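PDB 4PEY: Exo-beta-1,3-glucanase from Streptomyces sp. SirexAA-E, which hydrolyses laminarin and laminarioligosaccharides from their non-reducing ends, releasing glucose and laminaribiose as end products. Local coordinates for residues Asp231-Lys239 and Pro253-Phe263. The protein carries 1 engineered substitution. Sequence-based numbering, arbitrary orientation.
Sequences DYKVFVPAK and PEGESLPLDQF
Phe235 turns CG opposite its own amide nitrogen (chi1 -172°), which brings the far end of its ring close to Pro253 and Gly255, while Val234 keeps CG2 beside its N and sets that methyl 3.5 Å from CZ of Phe263. These residues belong to an antiparallel beta hairpin in which strands 231-237 and 255-259 pair from Lys233-Pro259 to Pro237-Gly255. Val234 and Leu258 exchange two bonds, and the one from Leu258 N to Val234 O (2.9 Å) is almost straight at 177°. Val236 and Glu256 exchange another two, and Ala238 N to Glu254 O (3.0 Å) continues the ladder past Pro237-Gly255. Proline suits position 237, a non-hydrogen-bonded site where no N-H is needed across the pair.

On one face, the Phe235 ring has CZ 3.9 Å from Pro253 CG, and the hydroxyl of Ser257 lies at the ring edge, in its plane. Gly255 fits close to Phe235 CZ, where a CB would collide with that atom and with Val236 O. An alanine in place of Phe235 would probably open a gap beside Pro253 and remove the ring edge against which the Ser257 hydroxyl lies. Lys233, long and extended, runs its aliphatic part past Ser257, with CD 4.0 Å from Ser257 CB, and carries its ammonium to Asp228; a water bonded to NZ also donates weakly to Ser257 O. On the other face, Val236 CG2 meets Leu258 CD1 at 3.8 Å, with Glu256 at the exposed margin.

Strand 224-228 borders 231-237 along its other edge, the Tyr226 and Ser257 hydroxyls hydrogen-bonding, while Val234, Leu258 and Phe263 pack on strands 284-287 and 306-309; the hairpin thus follows the first parallel beta-helix and lies against the second, as in the two-domain GH55 fold, away from the glucan sites.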
ATOM      1  N   ASP A 231       6.765  -4.500  28.792  1.00 30.60           N
ATOM      2  CA  ASP A 231       7.537  -5.272  27.818  1.00 28.51           C
ATOM      3  C   ASP A 231       7.078  -5.053  26.378  1.00 22.89           C
ATOM      4  O   ASP A 231       5.897  -5.204  26.078  1.00 22.79           O
ATOM      5  CB  ASP A 231       7.447  -6.763  28.137  1.00 33.46           C
ATOM      6  CG  ASP A 231       8.006  -7.100  29.497  1.00 38.06           C
ATOM      7  OD1 ASP A 231       9.035  -6.502  29.877  1.00 39.02           O
ATOM      8  OD2 ASP A 231       7.414  -7.957  30.186  1.00 41.54           O
ATOM      9  N   TYR A 232       8.009  -4.720  25.485  1.00 19.45           N
ATOM     10  CA  TYR A 232       7.677  -4.628  24.061  1.00 17.78           C
ATOM     11  C   TYR A 232       7.412  -6.015  23.490  1.00 17.62           C
ATOM     12  O   TYR A 232       8.170  -6.957  23.743  1.00 18.28           O
ATOM     13  CB  TYR A 232       8.795  -3.953  23.257  1.00 19.55           C
ATOM     14  CG  TYR A 232       8.846  -2.451  23.388  1.00 21.19           C
ATOM     15  CD1 TYR A 232       7.861  -1.646  22.824  1.00 20.65           C
ATOM     16  CD2 TYR A 232       9.892  -1.833  24.059  1.00 23.93           C
ATOM     17  CE1 TYR A 232       7.910  -0.268  22.942  1.00 21.93           C
ATOM     18  CE2 TYR A 232       9.946  -0.461  24.184  1.00 26.56           C
ATOM     19  CZ  TYR A 232       8.957   0.316  23.623  1.00 25.87           C
ATOM     20  OH  TYR A 232       9.021   1.684  23.746  1.00 28.50           O
ATOM     21  N   LYS A 233       6.325  -6.131  22.729  1.00 16.60           N
ATOM     22  CA  LYS A 233       5.994  -7.344  21.993  1.00 15.85           C
ATOM     23  C   LYS A 233       5.454  -6.958  20.627  1.00 15.17           C
ATOM     24  O   LYS A 233       5.088  -5.805  20.400  1.00 16.59           O
ATOM     25  CB  LYS A 233       4.958  -8.185  22.742  1.00 18.31           C
ATOM     26  CG  LYS A 233       5.374  -8.559  24.150  1.00 21.23           C
ATOM     27  CD  LYS A 233       4.450  -9.579  24.772  1.00 25.24           C
ATOM     28  CE  LYS A 233       4.924  -9.946  26.175  1.00 28.99           C
ATOM     29  NZ  LYS A 233       3.994 -10.881  26.869  1.00 31.96           N
ATOM     30  N   VAL A 234       5.396  -7.925  19.720  1.00 13.86           N
ATOM     31  CA  VAL A 234       4.714  -7.715  18.457  1.00 13.58           C
ATOM     32  C   VAL A 234       3.487  -8.615  18.418  1.00 14.39           C
ATOM     33  O   VAL A 234       3.588  -9.831  18.626  1.00 14.42           O
ATOM     34  CB  VAL A 234       5.632  -7.990  17.255  1.00 14.28           C
ATOM     35  CG1 VAL A 234       4.822  -7.972  15.954  1.00 14.46           C
ATOM     36  CG2 VAL A 234       6.762  -6.967  17.215  1.00 15.10           C
ATOM     37  N   PHE A 235       2.324  -8.010  18.192  1.00 13.83           N
ATOM     38  CA  PHE A 235       1.096  -8.781  18.107  1.00 13.72           C
ATOM     39  C   PHE A 235       0.919  -9.269  16.688  1.00 12.56           C
ATOM     40  O   PHE A 235       1.088  -8.496  15.737  1.00 14.09           O
ATOM     41  CB  PHE A 235      -0.126  -7.972  18.546  1.00 14.48           C
ATOM     42  CG  PHE A 235      -1.374  -8.801  18.657  1.00 14.57           C
ATOM     43  CD1 PHE A 235      -1.505  -9.746  19.666  1.00 17.44           C
ATOM     44  CD2 PHE A 235      -2.403  -8.658  17.744  1.00 15.89           C
ATOM     45  CE1 PHE A 235      -2.650 -10.522  19.768  1.00 19.36           C
ATOM     46  CE2 PHE A 235      -3.555  -9.428  17.845  1.00 18.09           C
ATOM     47  CZ  PHE A 235      -3.671 -10.364  18.856  1.00 19.35           C
ATOM     48  N   VAL A 236       0.593 -10.557  16.555  1.00 12.88           N
ATOM     49  CA  VAL A 236       0.452 -11.205  15.255  1.00 13.51           C
ATOM     50  C   VAL A 236      -0.976 -11.735  15.108  1.00 13.92           C
ATOM     51  O   VAL A 236      -1.290 -12.839  15.554  1.00 15.86           O
ATOM     52  CB  VAL A 236       1.462 -12.360  15.080  1.00 14.53           C
ATOM     53  CG1 VAL A 236       1.349 -12.959  13.687  1.00 15.90           C
ATOM     54  CG2 VAL A 236       2.882 -11.866  15.323  1.00 15.91           C
ATOM     55  N   PRO A 237      -1.862 -10.926  14.515  1.00 13.26           N
ATOM     56  CA  PRO A 237      -3.264 -11.341  14.349  1.00 13.22           C
ATOM     57  C   PRO A 237      -3.417 -12.643  13.568  1.00 15.60           C
ATOM     58  O   PRO A 237      -2.654 -12.902  12.632  1.00 16.49           O
ATOM     59  CB  PRO A 237      -3.881 -10.171  13.575  1.00 14.71           C
ATOM     60  CG  PRO A 237      -3.050  -8.993  13.988  1.00 14.84           C
ATOM     61  CD  PRO A 237      -1.646  -9.529  14.098  1.00 15.51           C
ATOM     62  N   ALA A 238      -4.397 -13.449  13.966  1.00 17.08           N
ATOM     63  CA  ALA A 238      -4.761 -14.656  13.234  1.00 18.53           C
ATOM     64  C   ALA A 238      -5.572 -14.283  11.991  1.00 16.87           C
ATOM     65  O   ALA A 238      -6.204 -13.222  11.951  1.00 17.67           O
ATOM     66  CB  ALA A 238      -5.557 -15.591  14.116  1.00 21.60           C
ATOM     67  N   LYS A 239      -5.575 -15.152  10.988  1.00 15.95           N
ATOM     68  CA  LYS A 239      -6.303 -14.832   9.763  1.00 15.34           C
ATOM     69  C   LYS A 239      -7.805 -14.994   9.957  1.00 15.19           C
ATOM     70  O   LYS A 239      -8.268 -15.761  10.808  1.00 17.46           O
ATOM     71  CB  LYS A 239      -5.815 -15.686   8.585  1.00 20.26           C
ATOM     72  CG  LYS A 239      -6.492 -17.018   8.377  1.00 24.08           C
ATOM     73  CD  LYS A 239      -6.015 -17.645   7.051  1.00 26.32           C
ATOM     74  CE  LYS A 239      -6.755 -18.940   6.739  1.00 30.87           C
ATOM     75  NZ  LYS A 239      -6.505 -19.979   7.770  1.00 34.29           N
ATOM     76  N   PRO A 253      -8.605  -9.700  20.736  1.00 37.76           N
ATOM     77  CA  PRO A 253      -8.313 -10.096  19.356  1.00 34.84           C
ATOM     78  C   PRO A 253      -7.578 -11.439  19.283  1.00 33.85           C
ATOM     79  O   PRO A 253      -6.692 -11.708  20.089  1.00 35.12           O
ATOM     80  CB  PRO A 253      -7.433  -8.951  18.841  1.00 36.48           C
ATOM     81  CG  PRO A 253      -6.824  -8.367  20.068  1.00 37.95           C
ATOM     82  CD  PRO A 253      -7.856  -8.500  21.143  1.00 38.63           C
ATOM     83  N   GLU A 254      -7.964 -12.272  18.326  1.00 32.01           N
ATOM     84  CA  GLU A 254      -7.341 -13.575  18.125  1.00 30.84           C
ATOM     85  C   GLU A 254      -5.938 -13.432  17.522  1.00 25.10           C
ATOM     86  O   GLU A 254      -5.766 -12.766  16.501  1.00 23.39           O
ATOM     87  CB  GLU A 254      -8.224 -14.432  17.221  1.00 37.62           C
ATOM     88  CG  GLU A 254      -7.785 -15.873  17.073  1.00 43.09           C
ATOM     89  CD  GLU A 254      -8.885 -16.740  16.486  1.00 48.30           C
ATOM     90  OE1 GLU A 254     -10.046 -16.272  16.435  1.00 50.26           O
ATOM     91  OE2 GLU A 254      -8.590 -17.883  16.071  1.00 50.09           O
ATOM     92  N   GLY A 255      -4.942 -14.050  18.154  1.00 21.72           N
ATOM     93  CA  GLY A 255      -3.571 -13.946  17.681  1.00 19.97           C
ATOM     94  C   GLY A 255      -2.511 -14.341  18.702  1.00 21.02           C
ATOM     95  O   GLY A 255      -2.825 -14.814  19.793  1.00 25.16           O
ATOM     96  N   GLU A 256      -1.247 -14.144  18.332  1.00 21.14           N
ATOM     97  CA  GLU A 256      -0.094 -14.522  19.149  1.00 22.97           C
ATOM     98  C   GLU A 256       0.748 -13.286  19.441  1.00 20.45           C
ATOM     99  O   GLU A 256       0.817 -12.387  18.613  1.00 21.26           O
ATOM    100  CB  GLU A 256       0.749 -15.584  18.419  1.00 28.57           C
ATOM    101  CG  GLU A 256       1.896 -16.192  19.216  1.00 37.06           C
ATOM    102  CD  GLU A 256       2.869 -16.984  18.340  1.00 42.70           C
ATOM    103  OE1 GLU A 256       2.679 -17.017  17.103  1.00 45.78           O
ATOM    104  OE2 GLU A 256       3.823 -17.576  18.890  1.00 44.38           O
ATOM    105  N   SER A 257       1.376 -13.229  20.613  1.00 19.80           N
ATOM    106  CA  SER A 257       2.311 -12.146  20.915  1.00 20.13           C
ATOM    107  C   SER A 257       3.744 -12.659  20.936  1.00 20.43           C
ATOM    108  O   SER A 257       4.054 -13.647  21.615  1.00 25.40           O
ATOM    109  CB  SER A 257       1.976 -11.487  22.254  1.00 23.15           C
ATOM    110  OG  SER A 257       0.749 -10.781  22.182  1.00 24.43           O
ATOM    111  N   LEU A 258       4.613 -11.988  20.185  1.00 18.30           N
ATOM    112  CA  LEU A 258       6.033 -12.331  20.145  1.00 18.06           C
ATOM    113  C   LEU A 258       6.846 -11.317  20.941  1.00 18.65           C
ATOM    114  O   LEU A 258       6.800 -10.129  20.643  1.00 20.17           O
ATOM    115  CB  LEU A 258       6.538 -12.366  18.704  1.00 18.53           C
ATOM    116  CG  LEU A 258       5.880 -13.363  17.753  1.00 20.76           C
ATOM    117  CD1 LEU A 258       6.330 -13.102  16.325  1.00 20.42           C
ATOM    118  CD2 LEU A 258       6.217 -14.791  18.181  1.00 23.66           C
ATOM    119  N   PRO A 259       7.590 -11.776  21.957  1.00 18.75           N
ATOM    120  CA  PRO A 259       8.456 -10.846  22.696  1.00 19.53           C
ATOM    121  C   PRO A 259       9.514 -10.193  21.807  1.00 19.17           C
ATOM    122  O   PRO A 259       9.998 -10.826  20.861  1.00 18.10           O
ATOM    123  CB  PRO A 259       9.121 -11.743  23.748  1.00 22.47           C
ATOM    124  CG  PRO A 259       8.204 -12.924  23.882  1.00 24.50           C
ATOM    125  CD  PRO A 259       7.640 -13.141  22.507  1.00 21.56           C
ATOM    126  N   LEU A 260       9.871  -8.949  22.120  1.00 17.12           N
ATOM    127  CA  LEU A 260      10.878  -8.219  21.362  1.00 18.60           C
ATOM    128  C   LEU A 260      12.220  -8.952  21.321  1.00 20.10           C
ATOM    129  O   LEU A 260      12.978  -8.803  20.358  1.00 18.91           O
ATOM    130  CB  LEU A 260      11.066  -6.814  21.944  1.00 21.19           C
ATOM    131  CG  LEU A 260      12.009  -5.875  21.187  1.00 24.62           C
ATOM    132  CD1 LEU A 260      11.450  -5.562  19.809  1.00 25.40           C
ATOM    133  CD2 LEU A 260      12.247  -4.592  21.974  1.00 25.58           C
ATOM    134  N   ASP A 261      12.524  -9.750  22.343  1.00 19.88           N
ATOM    135  CA  ASP A 261      13.815 -10.432  22.349  1.00 20.92           C
ATOM    136  C   ASP A 261      13.851 -11.586  21.338  1.00 20.41           C
ATOM    137  O   ASP A 261      14.891 -12.218  21.150  1.00 20.08           O
ATOM    138  CB  ASP A 261      14.205 -10.900  23.772  1.00 24.59           C
ATOM    139  CG  ASP A 261      13.341 -12.041  24.325  1.00 29.23           C
ATOM    140  OD1 ASP A 261      12.563 -12.683  23.598  1.00 29.37           O
ATOM    141  OD2 ASP A 261      13.484 -12.325  25.539  1.00 35.36           O
ATOM    142  N   GLN A 262      12.729 -11.837  20.666  1.00 17.36           N
ATOM    143  CA  GLN A 262      12.721 -12.820  19.585  0.55 18.22           C
ATOM    144  C   GLN A 262      12.867 -12.137  18.225  1.00 17.31           C
ATOM    145  O   GLN A 262      12.755 -12.781  17.179  1.00 16.52           O
ATOM    146  CB  GLN A 262      11.448 -13.669  19.640  0.55 20.92           C
ATOM    147  CG  GLN A 262      11.416 -14.606  20.848  0.55 24.07           C
ATOM    148  CD  GLN A 262      10.121 -15.387  20.968  0.55 27.35           C
ATOM    149  OE1 GLN A 262       9.348 -15.489  20.016  0.55 29.58           O
ATOM    150  NE2 GLN A 262       9.879 -15.944  22.149  0.55 28.98           N
ATOM    151  N   PHE A 263      13.138 -10.832  18.254  1.00 17.38           N
ATOM    152  CA  PHE A 263      13.384 -10.040  17.048  1.00 16.30           C
ATOM    153  C   PHE A 263      14.826  -9.562  16.988  1.00 16.90           C
ATOM    154  O   PHE A 263      15.362  -9.095  17.992  1.00 18.52           O
ATOM    155  CB  PHE A 263      12.465  -8.810  16.995  1.00 16.64           C
ATOM    156  CG  PHE A 263      11.066  -9.111  16.564  1.00 13.94           C
ATOM    157  CD1 PHE A 263      10.173  -9.724  17.430  1.00 15.99           C
ATOM    158  CD2 PHE A 263      10.633  -8.756  15.292  1.00 14.82           C
ATOM    159  CE1 PHE A 263       8.875  -9.996  17.030  1.00 16.07           C
ATOM    160  CE2 PHE A 263       9.341  -9.027  14.879  1.00 14.56           C
ATOM    161  CZ  PHE A 263       8.458  -9.648  15.747  1.00 16.25           C
TER
HETATM  162  O   HOH W   1       4.504 -13.403  24.941  1.00 44.91           O